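Local coordinates for UPF0303 protein YBR137W (Saccharomyces cerevisiae, PDB 4CLC) that is of unknown function but belongs to a family of HbpS-like proteins, probably related to haem-degrading proteins, and forms an assembly of ten protein chains, at residues D38-D41 and L42-I46; G79-L82 and D83-F86; W87-R90 and K91-T94; S149-Q153 and E154-L158. All blocks are in the same frame, centred on the assembly; numbering follows the deposited sequence.

Contact 1: residues D38-D41 and L42-I46; sequences DAFD and LGTYI
Asp41 O is met by the backbone N of Tyr45 at 2.9 Å and, in a weak, bent bond, by that of Thr44, with the Thr44 hydroxyl also within reach. Thr44 N has a straighter bond to Phe40 O. The hydroxyl folds back on the same turn: OG1 lies 3.0 Å from Phe40 O and 3.1 Å from Asp41 O, and its single proton could serve either. With chi1 at 52°, OG1 stands between backbone N and carbonyl carbon, and CG2 sits over one face of the Phe40 ring, 4.0 Å from its centroid and shifted toward CZ, in a CH-pi contact. Threonine suits the place because its two branches serve a polar and an aromatic neighbour at once. The bonds of Tyr45 N to Asp41 O and Thr44 N to Phe40 O follow the i to i+4 pattern of helix 36-53, as does Leu42 N on Asp38 O at 2.8 Å. Leu42 is buried against Ile63, Leu164 and Phe167, and Asp38 OD2 bonds Thr35 N and Thr33 OG1. Phe40 also rests on Phe72, and a basic side chain of a neighbouring chain makes a cation-pi contact with its ring.

Contact 2: residues G79-L82 and D83-F86; sequences GSAL and DNDF
Asn84 grips Ala81 twice, and this is the close-knit half of the contact. Its OD1 accepts Ala81 N at 2.9 Å, the donor lying in the plane of the amide carbonyl, and its backbone N returns a bond to Ala81 O at 3.0 Å from well above that carbonyl's plane. The second bond closes a type II beta turn from Ala81 to Asn84, with Asp83 at the position of positive phi (82°). Because CG of Asn84 lies beside the backbone N (chi1 -80°), the amide swings back over the turn, and ND2 is left to bond Ser149 OG. Replacing it with alanine is likely to leave Ala81 N and Ser149 OG without their amide partner. The other half is looser, without a hydrogen bond between the two segments, and mainly apolar: Leu82 CG touches the edge of the Phe86 ring at CE2, 3.7 Å away. There a neighbouring chain brings a basic side chain to Asp83 OD1 and also makes a cation-pi contact with Phe86. Asp85 OD1 forms a salt bridge with Arg73 of strand 70-75, and the loop joins that strand, outermost within this chain, to helix 84-98, beside the end of strand 144-149.

Contact 3: residues W87-R90 and K91-T94; sequences WIQR and KKKT
Lys92 and Gln89 run side by side in the same direction, and their ends meet where Lys92 NZ donates to Gln89 OE1 at 2.8 Å. The ammonium approaches from above the amide, 58° out of the carbonyl plane, rather than along a lone pair. Bends at chi3 (58°) and chi4 curl the lysine tip back to this oxygen, and Ile88 CG2 lies alongside NZ at 4.0 Å. On the adjacent side of the helix, Lys91 is extended beyond CG, and its CE passes the indole of Trp87 at 3.6 Å from CE3, while Arg90 NH1 stands over one face of the same indole. The backbone beneath is regular alpha helix, with Lys91 N bonded to Trp87 O at 2.8 Å and Lys92 N to Ile88 O at 3.0 Å. This is the middle of helix 84-98, which packs against the central sheet: Ile88 rests on Ala60 and Asp62, and Lys92 on Cys145 and Thr147. A long lysine fits such a place because its methylenes lie on strand 144-149 while the ammonium reaches Gln89 and, in a long, weak ion pair, Asp62 OD1 of strand 60-64. With a serine in its place, Gln89 OE1 would probably lose its donor and a gap would open over Cys145 and Thr147. Farther out, the buried ammonium of Lys91 is held by Gly129 O and Ile148 O, with a weak ion pair to Asp156 OD2. Arg90 NH2 is positioned by Ser122 O, Lys93 NZ pairs with Glu124, and Thr94 OG1 bonds Ala126 O.

Contact 4: residues S149-Q153 and E154-L158; sequences SGLKQ and EEDHL
Lys152 lays its methylenes along Glu155, the two side chains pointing the same way, with Lys152 CD 3.5 Å from Glu155 OE1. That oxygen accepts Lys152 N at 3.0 Å, on the anti side of the carboxylate and 21° out of its plane. CG of Glu155 lies anti to the carbonyl carbon (chi1 -68°), and the chain then runs extended back to the start of the helix. The ammonium of Lys152 stays apart, NZ being 4.6 Å from Glu155 OE2, a separation at which any attraction is probably weak and long-range. Asp156 reaches one residue farther back: its OD1 takes Leu151 N at 2.8 Å on the syn side, and OD2 receives a weak, bent bond from Gly150 N. Together these carboxylates tie the loop 150-152 back onto the first turn of helix 153-168, with Lys152 at the N-cap position. Acidic residues suit this first turn, since their charge probably interacts favourably with the helix dipole. Lys152 O starts the helical bonding by accepting Asp156 N at 2.8 Å and a weak bond from Glu155 N. Gly150 has a positive phi (115°), at which a side chain would collide with the carbonyl O of Ser149. Leu151 turns its apolar branches to Phe54 and Val59, Glu154 packs on Leu9 and Thr13 of helix 6-13, and Gln153 OE1 takes Gly129 N. Farther along the helix, His157 stacks on Phe103.

From the N terminus, the four contacts follow one another in series, none within another and none crossing. Contact 1 is a turn of helix 36-53, packed on one side of the sheet together with helix 153-168, and stands apart from the other three, about 8 Å from contact 4 between nearest atoms. Contact 2 closes the turn after strand 70-75 and passes straight into contact 3 on the same helix, 84-98, which covers the opposite face. Contact 4 closes the step from strand 144-149 into helix 153-168. It brings the later chain back to contact 3, where Ile88 CG1 packs on Ser149 CB at 3.9 Å, and to contact 2 through Asn84 and Ser149.

Contact 1: residues D38-D41 and L42-I46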
loop_
_atom_site.group_PDB
_atom_site.type_symbol
_atom_site.label_atom_id
_atom_site.label_comp_id
_atom_site.label_asym_id
_atom_site.label_seq_id
_atom_site.Cartn_x
_atom_site.Cartn_y
_atom_site.Cartn_z
ATOM N N ASP D 38 -11.312 -37.369 -6.944
ATOM C CA ASP D 38 -11.000 -37.623 -5.547
ATOM C C ASP D 38 -11.400 -36.430 -4.702
ATOM O O ASP D 38 -11.994 -36.576 -3.637
ATOM C CB ASP D 38 -9.516 -37.924 -5.377
ATOM C CG ASP D 38 -9.143 -39.265 -5.943
ATOM O OD1 ASP D 38 -10.061 -40.093 -6.122
ATOM O OD2 ASP D 38 -7.949 -39.512 -6.193
ATOM N N ALA D 39 -11.089 -35.241 -5.195
ATOM C CA ALA D 39 -11.463 -34.024 -4.502
ATOM C C ALA D 39 -12.964 -33.971 -4.312
ATOM O O ALA D 39 -13.445 -33.729 -3.216
ATOM C CB ALA D 39 -10.979 -32.797 -5.267
ATOM N N PHE D 40 -13.707 -34.206 -5.383
ATOM C CA PHE D 40 -15.143 -34.022 -5.326
ATOM C C PHE D 40 -15.784 -35.110 -4.466
ATOM O O PHE D 40 -16.726 -34.858 -3.700
ATOM C CB PHE D 40 -15.747 -34.022 -6.730
ATOM C CG PHE D 40 -17.232 -33.798 -6.736
ATOM C CD1 PHE D 40 -17.750 -32.536 -6.491
ATOM C CD2 PHE D 40 -18.109 -34.855 -6.961
ATOM C CE1 PHE D 40 -19.112 -32.316 -6.485
ATOM C CE2 PHE D 40 -19.469 -34.648 -6.948
ATOM C CZ PHE D 40 -19.978 -33.371 -6.717
ATOM N N ASP D 41 -15.268 -36.325 -4.609
ATOM C CA ASP D 41 -15.752 -37.420 -3.806
ATOM C C ASP D 41 -15.490 -37.092 -2.347
ATOM O O ASP D 41 -16.424 -37.095 -1.537
ATOM C CB ASP D 41 -15.101 -38.741 -4.225
ATOM C CG ASP D 41 -15.537 -39.181 -5.609
ATOM O OD1 ASP D 41 -16.651 -38.769 -6.024
ATOM O OD2 ASP D 41 -14.781 -39.926 -6.283
ATOM N N LEU D 42 -14.242 -36.761 -2.020
ATOM C CA LEU D 42 -13.883 -36.458 -0.637
ATOM C C LEU D 42 -14.720 -35.326 -0.044
ATOM O O LEU D 42 -15.170 -35.419 1.093
ATOM C CB LEU D 42 -12.406 -36.104 -0.521
ATOM C CG LEU D 42 -12.051 -35.533 0.853
ATOM C CD1 LEU D 42 -12.208 -36.614 1.905
ATOM C CD2 LEU D 42 -10.651 -34.972 0.860
ATOM N N GLY D 43 -14.942 -34.269 -0.810
ATOM C CA GLY D 43 -15.710 -33.143 -0.324
ATOM C C GLY D 43 -17.169 -33.462 -0.033
ATOM O O GLY D 43 -17.740 -32.937 0.928
ATOM N N THR D 44 -17.794 -34.295 -0.864
ATOM C CA THR D 44 -19.216 -34.569 -0.674
ATOM C C THR D 44 -19.366 -35.586 0.446
ATOM O O THR D 44 -20.307 -35.535 1.234
ATOM C CB THR D 44 -19.925 -35.061 -1.979
ATOM O OG1 THR D 44 -19.213 -36.154 -2.562
ATOM C CG2 THR D 44 -20.002 -33.941 -2.989
ATOM N N TYR D 45 -18.391 -36.479 0.530
ATOM C CA TYR D 45 -18.288 -37.418 1.631
ATOM C C TYR D 45 -18.356 -36.699 2.984
ATOM O O TYR D 45 -19.233 -36.967 3.815
ATOM C CB TYR D 45 -16.979 -38.187 1.495
ATOM C CG TYR D 45 -16.751 -39.260 2.530
ATOM C CD1 TYR D 45 -17.526 -40.410 2.546
ATOM C CD2 TYR D 45 -15.727 -39.145 3.466
ATOM C CE1 TYR D 45 -17.301 -41.411 3.475
ATOM C CE2 TYR D 45 -15.492 -40.141 4.400
ATOM C CZ TYR D 45 -16.284 -41.275 4.397
ATOM O OH TYR D 45 -16.068 -42.269 5.325
ATOM N N ILE D 46 -17.437 -35.762 3.178
ATOM C CA ILE D 46 -17.426 -34.914 4.355
ATOM C C ILE D 46 -18.713 -34.128 4.488
ATOM O O ILE D 46 -19.180 -33.873 5.600
ATOM C CB ILE D 46 -16.245 -33.922 4.312
ATOM C CG1 ILE D 46 -14.930 -34.676 4.153
ATOM C CG2 ILE D 46 -16.228 -33.033 5.544
ATOM C CD1 ILE D 46 -13.780 -33.765 4.057
#

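Contact 2: residues G79-L82 and D83-F86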
loop_
_atom_site.group_PDB
_atom_site.type_symbol
_atom_site.label_atom_id
_atom_site.label_comp_id
_atom_site.label_asym_id
_atom_site.label_seq_id
_atom_site.Cartn_x
_atom_site.Cartn_y
_atom_site.Cartn_z
ATOM N N GLY D 79 -27.673 -20.404 7.106
ATOM C CA GLY D 79 -27.025 -19.643 8.153
ATOM C C GLY D 79 -25.506 -19.656 8.153
ATOM O O GLY D 79 -24.898 -19.235 9.136
ATOM N N SER D 80 -24.887 -20.136 7.073
ATOM C CA SER D 80 -23.463 -19.905 6.885
ATOM C C SER D 80 -23.300 -18.462 6.456
ATOM O O SER D 80 -24.290 -17.771 6.185
ATOM C CB SER D 80 -22.868 -20.827 5.837
ATOM O OG SER D 80 -23.318 -20.469 4.535
ATOM N N ALA D 81 -22.056 -18.004 6.379
ATOM C CA ALA D 81 -21.805 -16.587 6.136
ATOM C C ALA D 81 -20.400 -16.358 5.639
ATOM O O ALA D 81 -19.546 -17.222 5.763
ATOM C CB ALA D 81 -22.052 -15.771 7.390
ATOM N N LEU D 82 -20.160 -15.161 5.122
ATOM C CA LEU D 82 -18.810 -14.658 4.975
ATOM C C LEU D 82 -18.238 -14.692 6.392
ATOM O O LEU D 82 -18.990 -14.732 7.370
ATOM C CB LEU D 82 -18.832 -13.237 4.407
ATOM C CG LEU D 82 -17.611 -12.523 3.824
ATOM C CD1 LEU D 82 -17.050 -13.242 2.600
ATOM C CD2 LEU D 82 -18.034 -11.126 3.479
ATOM N N ASP D 83 -16.923 -14.701 6.507
ATOM C CA ASP D 83 -16.215 -14.992 7.773
ATOM C C ASP D 83 -16.126 -16.505 7.978
ATOM O O ASP D 83 -15.120 -16.982 8.507
ATOM C CB ASP D 83 -16.897 -14.295 8.985
ATOM C CG ASP D 83 -16.400 -14.788 10.318
ATOM O OD1 ASP D 83 -15.368 -14.272 10.804
ATOM O OD2 ASP D 83 -17.065 -15.677 10.898
ATOM N N ASN D 84 -17.034 -17.275 7.383
ATOM C CA ASN D 84 -16.702 -18.670 7.184
ATOM C C ASN D 84 -15.569 -18.743 6.185
ATOM O O ASN D 84 -14.696 -19.595 6.273
ATOM C CB ASN D 84 -17.887 -19.481 6.696
ATOM C CG ASN D 84 -18.829 -19.855 7.807
ATOM O OD1 ASN D 84 -19.988 -19.450 7.807
ATOM N ND2 ASN D 84 -18.339 -20.638 8.764
ATOM N N ASP D 85 -15.582 -17.814 5.236
ATOM C CA ASP D 85 -14.554 -17.769 4.202
ATOM C C ASP D 85 -13.242 -17.244 4.774
ATOM O O ASP D 85 -12.169 -17.803 4.510
ATOM C CB ASP D 85 -15.014 -16.914 3.021
ATOM C CG ASP D 85 -16.159 -17.542 2.254
ATOM O OD1 ASP D 85 -16.301 -18.787 2.246
ATOM O OD2 ASP D 85 -16.941 -16.790 1.662
ATOM N N PHE D 86 -13.331 -16.176 5.557
ATOM C CA PHE D 86 -12.172 -15.667 6.263
ATOM C C PHE D 86 -11.529 -16.762 7.129
ATOM O O PHE D 86 -10.316 -16.976 7.068
ATOM C CB PHE D 86 -12.565 -14.471 7.117
ATOM C CG PHE D 86 -12.800 -13.224 6.333
ATOM C CD1 PHE D 86 -11.734 -12.389 6.001
ATOM C CD2 PHE D 86 -14.084 -12.874 5.920
ATOM C CE1 PHE D 86 -11.929 -11.232 5.269
ATOM C CE2 PHE D 86 -14.298 -11.709 5.189
ATOM C CZ PHE D 86 -13.202 -10.887 4.865
#

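Contact 3: residues W87-R90 and K91-T94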
loop_
_atom_site.group_PDB
_atom_site.type_symbol
_atom_site.label_atom_id
_atom_site.label_comp_id
_atom_site.label_asym_id
_atom_site.label_seq_id
_atom_site.Cartn_x
_atom_site.Cartn_y
_atom_site.Cartn_z
ATOM N N TRP D 87 -12.355 -17.466 7.910
ATOM C CA TRP D 87 -11.845 -18.512 8.792
ATOM C C TRP D 87 -11.194 -19.596 7.973
ATOM O O TRP D 87 -10.107 -20.073 8.316
ATOM C CB TRP D 87 -12.953 -19.101 9.688
ATOM C CG TRP D 87 -13.125 -18.311 10.958
ATOM C CD1 TRP D 87 -14.060 -17.345 11.213
ATOM C CD2 TRP D 87 -12.307 -18.386 12.117
ATOM N NE1 TRP D 87 -13.870 -16.813 12.458
ATOM C CE2 TRP D 87 -12.794 -17.444 13.043
ATOM C CE3 TRP D 87 -11.202 -19.162 12.473
ATOM C CZ2 TRP D 87 -12.225 -17.261 14.301
ATOM C CZ3 TRP D 87 -10.634 -18.979 13.720
ATOM C CH2 TRP D 87 -11.145 -18.038 14.617
ATOM N N ILE D 88 -11.835 -19.966 6.870
ATOM C CA ILE D 88 -11.269 -20.978 5.997
ATOM C C ILE D 88 -9.915 -20.531 5.450
ATOM O O ILE D 88 -8.972 -21.312 5.436
ATOM C CB ILE D 88 -12.224 -21.320 4.848
ATOM C CG1 ILE D 88 -13.359 -22.189 5.385
ATOM C CG2 ILE D 88 -11.487 -22.074 3.726
ATOM C CD1 ILE D 88 -14.248 -22.713 4.318
ATOM N N GLN D 89 -9.816 -19.268 5.035
ATOM C CA GLN D 89 -8.572 -18.762 4.473
ATOM C C GLN D 89 -7.500 -18.681 5.531
ATOM O O GLN D 89 -6.371 -19.121 5.325
ATOM C CB GLN D 89 -8.774 -17.396 3.835
ATOM C CG GLN D 89 -8.005 -17.242 2.531
ATOM C CD GLN D 89 -8.442 -18.252 1.447
ATOM O OE1 GLN D 89 -9.442 -18.977 1.596
ATOM N NE2 GLN D 89 -7.692 -18.286 0.344
ATOM N N ARG D 90 -7.880 -18.146 6.684
ATOM C CA ARG D 90 -6.961 -18.019 7.797
ATOM C C ARG D 90 -6.486 -19.373 8.362
ATOM O O ARG D 90 -5.300 -19.520 8.702
ATOM C CB ARG D 90 -7.605 -17.167 8.874
ATOM C CG ARG D 90 -7.937 -15.784 8.399
ATOM C CD ARG D 90 -8.539 -14.944 9.480
ATOM N NE ARG D 90 -7.681 -14.920 10.663
ATOM C CZ ARG D 90 -8.011 -15.445 11.841
ATOM N NH1 ARG D 90 -9.192 -16.021 12.020
ATOM N NH2 ARG D 90 -7.157 -15.384 12.843
ATOM N N LYS D 91 -7.367 -20.369 8.448
ATOM C CA LYS D 91 -6.916 -21.665 8.946
ATOM C C LYS D 91 -5.966 -22.320 7.951
ATOM O O LYS D 91 -4.871 -22.764 8.317
ATOM C CB LYS D 91 -8.092 -22.595 9.227
ATOM C CG LYS D 91 -8.988 -22.148 10.355
ATOM C CD LYS D 91 -9.976 -23.228 10.725
ATOM C CE LYS D 91 -11.096 -22.688 11.601
ATOM N NZ LYS D 91 -12.106 -23.757 11.897
ATOM N N LYS D 92 -6.405 -22.367 6.693
ATOM C CA LYS D 92 -5.665 -22.964 5.584
ATOM C C LYS D 92 -4.282 -22.359 5.492
ATOM O O LYS D 92 -3.293 -23.066 5.311
ATOM C CB LYS D 92 -6.424 -22.760 4.263
ATOM C CG LYS D 92 -5.746 -23.349 3.053
ATOM C CD LYS D 92 -6.547 -23.173 1.781
ATOM C CE LYS D 92 -6.842 -21.739 1.490
ATOM N NZ LYS D 92 -8.313 -21.554 1.423
ATOM N N LYS D 93 -4.221 -21.041 5.635
ATOM C CA LYS D 93 -2.965 -20.338 5.508
ATOM C C LYS D 93 -1.975 -20.843 6.557
ATOM O O LYS D 93 -0.854 -21.251 6.216
ATOM C CB LYS D 93 -3.164 -18.820 5.616
ATOM C CG LYS D 93 -1.947 -18.069 5.106
ATOM C CD LYS D 93 -2.156 -16.582 4.936
ATOM C CE LYS D 93 -0.944 -15.949 4.242
ATOM N NZ LYS D 93 -1.259 -14.657 3.549
ATOM N N THR D 94 -2.395 -20.836 7.824
ATOM C CA THR D 94 -1.570 -21.370 8.901
ATOM C C THR D 94 -1.113 -22.791 8.584
ATOM O O THR D 94 0.086 -23.060 8.548
ATOM C CB THR D 94 -2.310 -21.392 10.241
ATOM O OG1 THR D 94 -2.652 -20.060 10.655
ATOM C CG2 THR D 94 -1.445 -22.033 11.273
#

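Contact 4: residues S149-Q153 and E154-L158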
loop_
_atom_site.group_PDB
_atom_site.type_symbol
_atom_site.label_atom_id
_atom_site.label_comp_id
_atom_site.label_asym_id
_atom_site.label_seq_id
_atom_site.Cartn_x
_atom_site.Cartn_y
_atom_site.Cartn_z
ATOM N N SER D 149 -15.100 -25.374 8.805
ATOM C CA SER D 149 -15.376 -24.215 9.628
ATOM C C SER D 149 -16.837 -24.163 10.038
ATOM O O SER D 149 -17.705 -24.456 9.238
ATOM C CB SER D 149 -15.004 -22.931 8.884
ATOM O OG SER D 149 -15.912 -21.880 9.190
ATOM N N GLY D 150 -17.100 -23.699 11.254
ATOM C CA GLY D 150 -18.448 -23.515 11.753
ATOM C C GLY D 150 -18.889 -24.381 12.917
ATOM O O GLY D 150 -19.930 -24.110 13.529
ATOM N N LEU D 151 -18.106 -25.399 13.251
ATOM C CA LEU D 151 -18.323 -26.138 14.498
ATOM C C LEU D 151 -17.446 -25.573 15.615
ATOM O O LEU D 151 -16.831 -24.521 15.465
ATOM C CB LEU D 151 -18.031 -27.629 14.303
ATOM C CG LEU D 151 -18.813 -28.301 13.174
ATOM C CD1 LEU D 151 -18.319 -29.705 12.946
ATOM C CD2 LEU D 151 -20.292 -28.300 13.504
ATOM N N LYS D 152 -17.407 -26.264 16.744
ATOM C CA LYS D 152 -16.400 -26.005 17.756
ATOM C C LYS D 152 -15.062 -26.410 17.142
ATOM O O LYS D 152 -14.989 -27.393 16.400
ATOM C CB LYS D 152 -16.683 -26.797 19.042
ATOM C CG LYS D 152 -17.995 -26.455 19.750
ATOM C CD LYS D 152 -18.303 -27.503 20.838
ATOM C CE LYS D 152 -19.376 -27.015 21.828
ATOM N NZ LYS D 152 -20.796 -27.195 21.373
ATOM N N GLN D 153 -14.007 -25.658 17.441
ATOM C CA GLN D 153 -12.727 -25.849 16.756
ATOM C C GLN D 153 -12.216 -27.290 16.850
ATOM O O GLN D 153 -11.608 -27.819 15.906
ATOM C CB GLN D 153 -11.684 -24.866 17.300
ATOM C CG GLN D 153 -10.993 -25.254 18.597
ATOM C CD GLN D 153 -9.674 -24.519 18.824
ATOM O OE1 GLN D 153 -8.768 -24.517 17.994
ATOM N NE2 GLN D 153 -9.616 -23.802 19.933
ATOM N N GLU D 154 -12.502 -27.935 17.973
ATOM C CA GLU D 154 -12.019 -29.286 18.212
ATOM C C GLU D 154 -12.778 -30.245 17.309
ATOM O O GLU D 154 -12.257 -31.284 16.899
ATOM C CB GLU D 154 -12.167 -29.661 19.694
ATOM C CG GLU D 154 -11.325 -28.812 20.647
ATOM C CD GLU D 154 -12.057 -27.611 21.227
ATOM O OE1 GLU D 154 -13.226 -27.357 20.857
ATOM O OE2 GLU D 154 -11.448 -26.907 22.069
ATOM N N GLU D 155 -14.015 -29.863 17.001
ATOM C CA GLU D 155 -14.877 -30.625 16.107
ATOM C C GLU D 155 -14.530 -30.377 14.637
ATOM O O GLU D 155 -14.380 -31.334 13.875
ATOM C CB GLU D 155 -16.348 -30.290 16.379
ATOM C CG GLU D 155 -16.851 -30.781 17.725
ATOM C CD GLU D 155 -18.132 -30.094 18.170
ATOM O OE1 GLU D 155 -18.415 -28.986 17.669
ATOM O OE2 GLU D 155 -18.857 -30.652 19.030
ATOM N N ASP D 156 -14.381 -29.106 14.243
ATOM C CA ASP D 156 -13.903 -28.775 12.896
ATOM C C ASP D 156 -12.650 -29.604 12.599
ATOM O O ASP D 156 -12.501 -30.173 11.516
ATOM C CB ASP D 156 -13.588 -27.279 12.762
ATOM C CG ASP D 156 -14.835 -26.403 12.760
ATOM O OD1 ASP D 156 -15.896 -26.905 12.333
ATOM O OD2 ASP D 156 -14.750 -25.211 13.164
ATOM N N HIS D 157 -11.768 -29.692 13.593
ATOM C CA HIS D 157 -10.547 -30.456 13.460
ATOM C C HIS D 157 -10.791 -31.965 13.457
ATOM O O HIS D 157 -10.193 -32.691 12.661
ATOM C CB HIS D 157 -9.572 -30.114 14.581
ATOM C CG HIS D 157 -8.375 -31.012 14.606
ATOM N ND1 HIS D 157 -7.313 -30.855 13.742
ATOM C CD2 HIS D 157 -8.095 -32.104 15.348
ATOM C CE1 HIS D 157 -6.420 -31.800 13.967
ATOM N NE2 HIS D 157 -6.867 -32.572 14.938
ATOM N N LEU D 158 -11.644 -32.439 14.370
ATOM C CA LEU D 158 -11.868 -33.876 14.514
ATOM C C LEU D 158 -12.566 -34.403 13.278
ATOM O O LEU D 158 -12.101 -35.375 12.664
ATOM C CB LEU D 158 -12.676 -34.185 15.744
#